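Local coordinates for protein fumarate lyase (Mesorhizobium sp., PDB 3C8T) that belongs to the fumarate lyase family of largely helical, four-chain enzymes, built around long helices that bundle together in the tetramer, at residues Q41-I55 against A91-T103. Residues are numbered along the deposited sequence; the frame is centred on the assembly and turned at random.
Sequences QARLGIIPEDAAAGI and AGEAGKYLHWGAT
Two aromatic rings of the 91-103 loop, Tyr-97 and Trp-100, receive the turn that joins helices 23-43 and 49-61, in the largely helical fold of the fumarate lyase family. Pro-48 lies over one face of the Tyr-97 ring in a CH-pi contact, CG 3.9 Å from the ring centroid, while Ala-94 O sits in plane at its edge and Ala-51 CB meets it obliquely, 3.4 Å from CD2. Over one face of the Trp-100 indole, Ile-47 CG2 stands almost on the normal of the five-membered ring, 8° off it; Gln-41 NE2 is at the indole edge. With chi1 of Ile-47 at 63°, CG2 lies anti to the carbonyl carbon, where it also meets Tyr-97 obliquely. A Schellman motif, with Gly-45 as its C-prime residue, ends helix 23-43. Flanking Tyr-97 in sequence, Ala-94 CB packs on Ala-51 O and Leu-98 CD1 meets Ile-55 CG2 at 3.6 Å. Arg-379 of the second subunit bonds to the carbonyl oxygens of Lys-96, Leu-98 and His-99, tying this loop into the assembly. The Gln-41 amide stands nearly perpendicular to the indole; a water lies within hydrogen-bonding distance of Gln-41 OE1 and Tyr-97 O, and Gln-41 NE2 donates to Trp-100 O at 2.8 Å, nearly straight at 167°.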
loop_
_atom_site.group_PDB
_atom_site.type_symbol
_atom_site.label_atom_id
_atom_site.label_comp_id
_atom_site.label_asym_id
_atom_site.label_seq_id
_atom_site.Cartn_x
_atom_site.Cartn_y
_atom_site.Cartn_z
ATOM N N GLN A 41 36.207 13.034 -20.947
ATOM C CA GLN A 41 37.332 13.592 -20.249
ATOM C C GLN A 41 38.522 13.896 -21.178
ATOM O O GLN A 41 39.269 14.828 -20.933
ATOM C CB GLN A 41 37.704 12.674 -19.088
ATOM C CG GLN A 41 36.808 12.914 -17.889
ATOM C CD GLN A 41 36.908 11.855 -16.852
ATOM O OE1 GLN A 41 37.270 10.708 -17.150
ATOM N NE2 GLN A 41 36.587 12.221 -15.606
ATOM N N ALA A 42 38.677 13.121 -22.257
ATOM C CA ALA A 42 39.782 13.317 -23.176
ATOM C C ALA A 42 39.550 14.568 -23.993
ATOM O O ALA A 42 40.497 15.322 -24.248
ATOM C CB ALA A 42 39.967 12.125 -24.062
ATOM N N ARG A 43 38.295 14.798 -24.394
ATOM C CA ARG A 43 37.916 16.048 -25.066
ATOM C C ARG A 43 38.122 17.300 -24.213
ATOM O O ARG A 43 38.427 18.360 -24.741
ATOM C CB ARG A 43 36.472 16.013 -25.561
ATOM C CG ARG A 43 36.287 15.186 -26.810
ATOM C CD ARG A 43 35.035 15.584 -27.568
ATOM N NE ARG A 43 33.831 15.429 -26.762
ATOM C CZ ARG A 43 33.122 14.304 -26.652
ATOM N NH1 ARG A 43 33.485 13.190 -27.295
ATOM N NH2 ARG A 43 32.037 14.302 -25.884
ATOM N N LEU A 44 37.934 17.193 -22.909
ATOM C CA LEU A 44 38.108 18.351 -22.029
ATOM C C LEU A 44 39.539 18.429 -21.514
ATOM O O LEU A 44 39.831 19.210 -20.613
ATOM C CB LEU A 44 37.130 18.297 -20.839
ATOM C CG LEU A 44 35.630 18.387 -21.158
ATOM C CD1 LEU A 44 34.807 17.652 -20.129
ATOM C CD2 LEU A 44 35.155 19.850 -21.306
ATOM N N GLY A 45 40.409 17.578 -22.054
ATOM C CA GLY A 45 41.827 17.526 -21.668
ATOM C C GLY A 45 42.073 17.060 -20.244
ATOM O O GLY A 45 43.063 17.438 -19.621
ATOM N N ILE A 46 41.185 16.230 -19.714
ATOM C CA ILE A 46 41.293 15.865 -18.302
ATOM C C ILE A 46 42.091 14.590 -18.122
ATOM O O ILE A 46 42.780 14.406 -17.110
ATOM C CB ILE A 46 39.918 15.860 -17.579
ATOM C CG1 ILE A 46 39.495 17.309 -17.337
ATOM C CG2 ILE A 46 39.990 15.129 -16.244
ATOM C CD1 ILE A 46 38.040 17.471 -17.112
ATOM N N ILE A 47 42.004 13.724 -19.120
ATOM C CA ILE A 47 42.837 12.536 -19.187
ATOM C C ILE A 47 43.463 12.590 -20.586
ATOM O O ILE A 47 42.912 13.282 -21.437
ATOM C CB ILE A 47 42.026 11.222 -18.964
ATOM C CG1 ILE A 47 40.981 11.009 -20.072
ATOM C CG2 ILE A 47 41.373 11.189 -17.554
ATOM C CD1 ILE A 47 40.589 9.551 -20.229
ATOM N N PRO A 48 44.634 11.935 -20.803
ATOM C CA PRO A 48 45.252 11.785 -22.133
ATOM C C PRO A 48 44.347 11.212 -23.219
ATOM O O PRO A 48 43.603 10.256 -22.972
ATOM C CB PRO A 48 46.401 10.790 -21.901
ATOM C CG PRO A 48 46.342 10.396 -20.449
ATOM C CD PRO A 48 45.505 11.389 -19.737
ATOM N N GLU A 49 44.479 11.762 -24.423
ATOM C CA GLU A 49 43.700 11.320 -25.575
ATOM C C GLU A 49 43.932 9.863 -25.943
ATOM O O GLU A 49 43.015 9.215 -26.391
ATOM C CB GLU A 49 43.962 12.223 -26.788
ATOM C CG GLU A 49 43.136 13.494 -26.791
ATOM C CD GLU A 49 43.513 14.430 -27.943
ATOM O OE1 GLU A 49 44.573 15.098 -27.874
ATOM O OE2 GLU A 49 42.734 14.503 -28.919
ATOM N N ASP A 50 45.150 9.353 -25.760
ATOM C CA ASP A 50 45.437 7.930 -26.045
ATOM C C ASP A 50 44.921 6.995 -24.966
ATOM O O ASP A 50 44.681 5.809 -25.199
ATOM C CB ASP A 50 46.925 7.679 -26.287
ATOM C CG ASP A 50 47.827 8.676 -25.545
ATOM O OD1 ASP A 50 47.963 8.592 -24.291
ATOM O OD2 ASP A 50 48.398 9.557 -26.233
ATOM N N ALA A 51 44.739 7.532 -23.771
ATOM C CA ALA A 51 44.139 6.755 -22.712
ATOM C C ALA A 51 42.668 6.490 -23.056
ATOM O O ALA A 51 42.190 5.373 -22.901
ATOM C CB ALA A 51 44.283 7.484 -21.385
ATOM N N ALA A 52 41.965 7.513 -23.539
ATOM C CA ALA A 52 40.549 7.356 -23.959
ATOM C C ALA A 52 40.409 6.475 -25.202
ATOM O O ALA A 52 39.544 5.600 -25.251
ATOM C CB ALA A 52 39.850 8.741 -24.159
ATOM N N ALA A 53 41.291 6.690 -26.188
ATOM C CA ALA A 53 41.349 5.849 -27.387
ATOM C C ALA A 53 41.530 4.385 -26.997
ATOM O O ALA A 53 40.833 3.504 -27.496
ATOM C CB ALA A 53 42.497 6.316 -28.296
ATOM N N GLY A 54 42.463 4.144 -26.077
ATOM C CA GLY A 54 42.775 2.797 -25.587
ATOM C C GLY A 54 41.565 2.209 -24.886
ATOM O O GLY A 54 41.201 1.069 -25.111
ATOM N N ILE A 55 40.935 3.001 -24.031
ATOM C CA ILE A 55 39.724 2.549 -23.351
ATOM C C ILE A 55 38.610 2.254 -24.381
ATOM O O ILE A 55 37.952 1.218 -24.299
ATOM C CB ILE A 55 39.252 3.588 -22.275
ATOM C CG1 ILE A 55 40.110 3.476 -20.997
ATOM C CG2 ILE A 55 37.724 3.438 -21.949
ATOM C CD1 ILE A 55 40.241 4.775 -20.279
ATOM N N ALA A 91 42.268 -3.555 -20.862
ATOM C CA ALA A 91 42.732 -2.380 -21.629
ATOM C C ALA A 91 44.240 -2.098 -21.517
ATOM O O ALA A 91 44.756 -1.202 -22.202
ATOM C CB ALA A 91 41.940 -1.124 -21.239
ATOM N N GLY A 92 44.926 -2.815 -20.626
ATOM C CA GLY A 92 46.328 -2.538 -20.348
ATOM C C GLY A 92 46.560 -1.207 -19.672
ATOM O O GLY A 92 45.852 -0.857 -18.736
ATOM N N GLU A 93 47.558 -0.466 -20.138
ATOM C CA GLU A 93 47.950 0.795 -19.492
ATOM C C GLU A 93 46.878 1.892 -19.501
ATOM O O GLU A 93 46.718 2.618 -18.514
ATOM C CB GLU A 93 49.252 1.336 -20.083
ATOM C CG GLU A 93 50.500 0.689 -19.474
ATOM C CD GLU A 93 50.708 1.091 -18.017
ATOM O OE1 GLU A 93 50.934 2.309 -17.763
ATOM O OE2 GLU A 93 50.646 0.186 -17.136
ATOM N N ALA A 94 46.139 2.002 -20.604
ATOM C CA ALA A 94 45.071 2.995 -20.720
ATOM C C ALA A 94 43.945 2.806 -19.670
ATOM O O ALA A 94 43.199 3.746 -19.388
ATOM C CB ALA A 94 44.499 2.990 -22.148
ATOM N N GLY A 95 43.847 1.608 -19.091
ATOM C CA GLY A 95 42.807 1.275 -18.138
ATOM C C GLY A 95 42.952 2.011 -16.818
ATOM O O GLY A 95 42.010 2.079 -16.003
ATOM N N LYS A 96 44.133 2.577 -16.596
ATOM C CA LYS A 96 44.380 3.283 -15.363
ATOM C C LYS A 96 43.626 4.614 -15.328
ATOM O O LYS A 96 43.658 5.307 -14.304
ATOM C CB LYS A 96 45.894 3.478 -15.135
ATOM C CG LYS A 96 46.646 2.177 -14.695
ATOM C CD LYS A 96 45.746 1.195 -13.839
ATOM C CE LYS A 96 45.629 1.537 -12.317
ATOM N NZ LYS A 96 44.372 2.289 -11.865
ATOM N N TYR A 97 42.954 4.982 -16.424
ATOM C CA TYR A 97 42.205 6.241 -16.407
ATOM C C TYR A 97 40.705 6.077 -16.363
ATOM O O TYR A 97 39.965 7.061 -16.493
ATOM C CB TYR A 97 42.586 7.143 -17.567
ATOM C CG TYR A 97 44.036 7.549 -17.561
ATOM C CD1 TYR A 97 44.448 8.742 -16.966
ATOM C CD2 TYR A 97 44.995 6.720 -18.148
ATOM C CE1 TYR A 97 45.774 9.108 -16.980
ATOM C CE2 TYR A 97 46.305 7.059 -18.164
ATOM C CZ TYR A 97 46.697 8.252 -17.590
ATOM O OH TYR A 97 48.030 8.569 -17.632
ATOM N N LEU A 98 40.281 4.838 -16.155
ATOM C CA LEU A 98 38.886 4.459 -16.081
ATOM C C LEU A 98 38.277 4.997 -14.790
ATOM O O LEU A 98 39.000 5.207 -13.797
ATOM C CB LEU A 98 38.795 2.938 -16.091
ATOM C CG LEU A 98 38.191 2.007 -17.165
ATOM C CD1 LEU A 98 37.632 2.659 -18.406
ATOM C CD2 LEU A 98 39.173 0.895 -17.509
ATOM N N HIS A 99 36.959 5.242 -14.809
ATOM C CA HIS A 99 36.228 5.599 -13.601
ATOM C C HIS A 99 36.979 6.723 -12.918
ATOM O O HIS A 99 37.347 6.610 -11.749
ATOM C CB HIS A 99 36.153 4.367 -12.687
ATOM C CG HIS A 99 35.131 4.453 -11.596
ATOM N ND1 HIS A 99 33.816 4.078 -11.777
ATOM C CD2 HIS A 99 35.247 4.805 -10.290
ATOM C CE1 HIS A 99 33.159 4.215 -10.638
ATOM N NE2 HIS A 99 34.006 4.651 -9.719
ATOM N N TRP A 100 37.249 7.799 -13.642
ATOM C CA TRP A 100 38.085 8.876 -13.096
ATOM C C TRP A 100 37.154 9.920 -12.549
ATOM O O TRP A 100 36.452 10.578 -13.312
ATOM C CB TRP A 100 38.933 9.455 -14.225
ATOM C CG TRP A 100 39.954 10.496 -13.862
ATOM C CD1 TRP A 100 39.771 11.862 -13.798
ATOM C CD2 TRP A 100 41.332 10.265 -13.571
ATOM N NE1 TRP A 100 40.951 12.487 -13.456
ATOM C CE2 TRP A 100 41.928 11.532 -13.324
ATOM C CE3 TRP A 100 42.123 9.113 -13.495
ATOM C CZ2 TRP A 100 43.288 11.675 -13.006
ATOM C CZ3 TRP A 100 43.470 9.250 -13.178
ATOM C CH2 TRP A 100 44.042 10.536 -12.941
ATOM N N GLY A 101 37.105 10.038 -11.224
ATOM C CA GLY A 101 36.235 11.001 -10.564
ATOM C C GLY A 101 34.807 10.515 -10.352
ATOM O O GLY A 101 34.032 11.204 -9.709
ATOM N N ALA A 102 34.486 9.333 -10.886
ATOM C CA ALA A 102 33.195 8.655 -10.724
ATOM C C ALA A 102 33.005 7.969 -9.364
ATOM O O ALA A 102 33.963 7.506 -8.767
ATOM C CB ALA A 102 33.015 7.609 -11.846
ATOM N N THR A 103 31.752 7.904 -8.897
ATOM C CA THR A 103 31.359 6.990 -7.843
ATOM C C THR A 103 30.447 5.882 -8.448
ATOM O O THR A 103 29.916 6.002 -9.574
ATOM C CB THR A 103 30.681 7.710 -6.631
ATOM O OG1 THR A 103 30.563 6.792 -5.524
ATOM C CG2 THR A 103 29.261 8.216 -6.979
HETATM O O HOH W 1 37.533 8.006 -16.931
#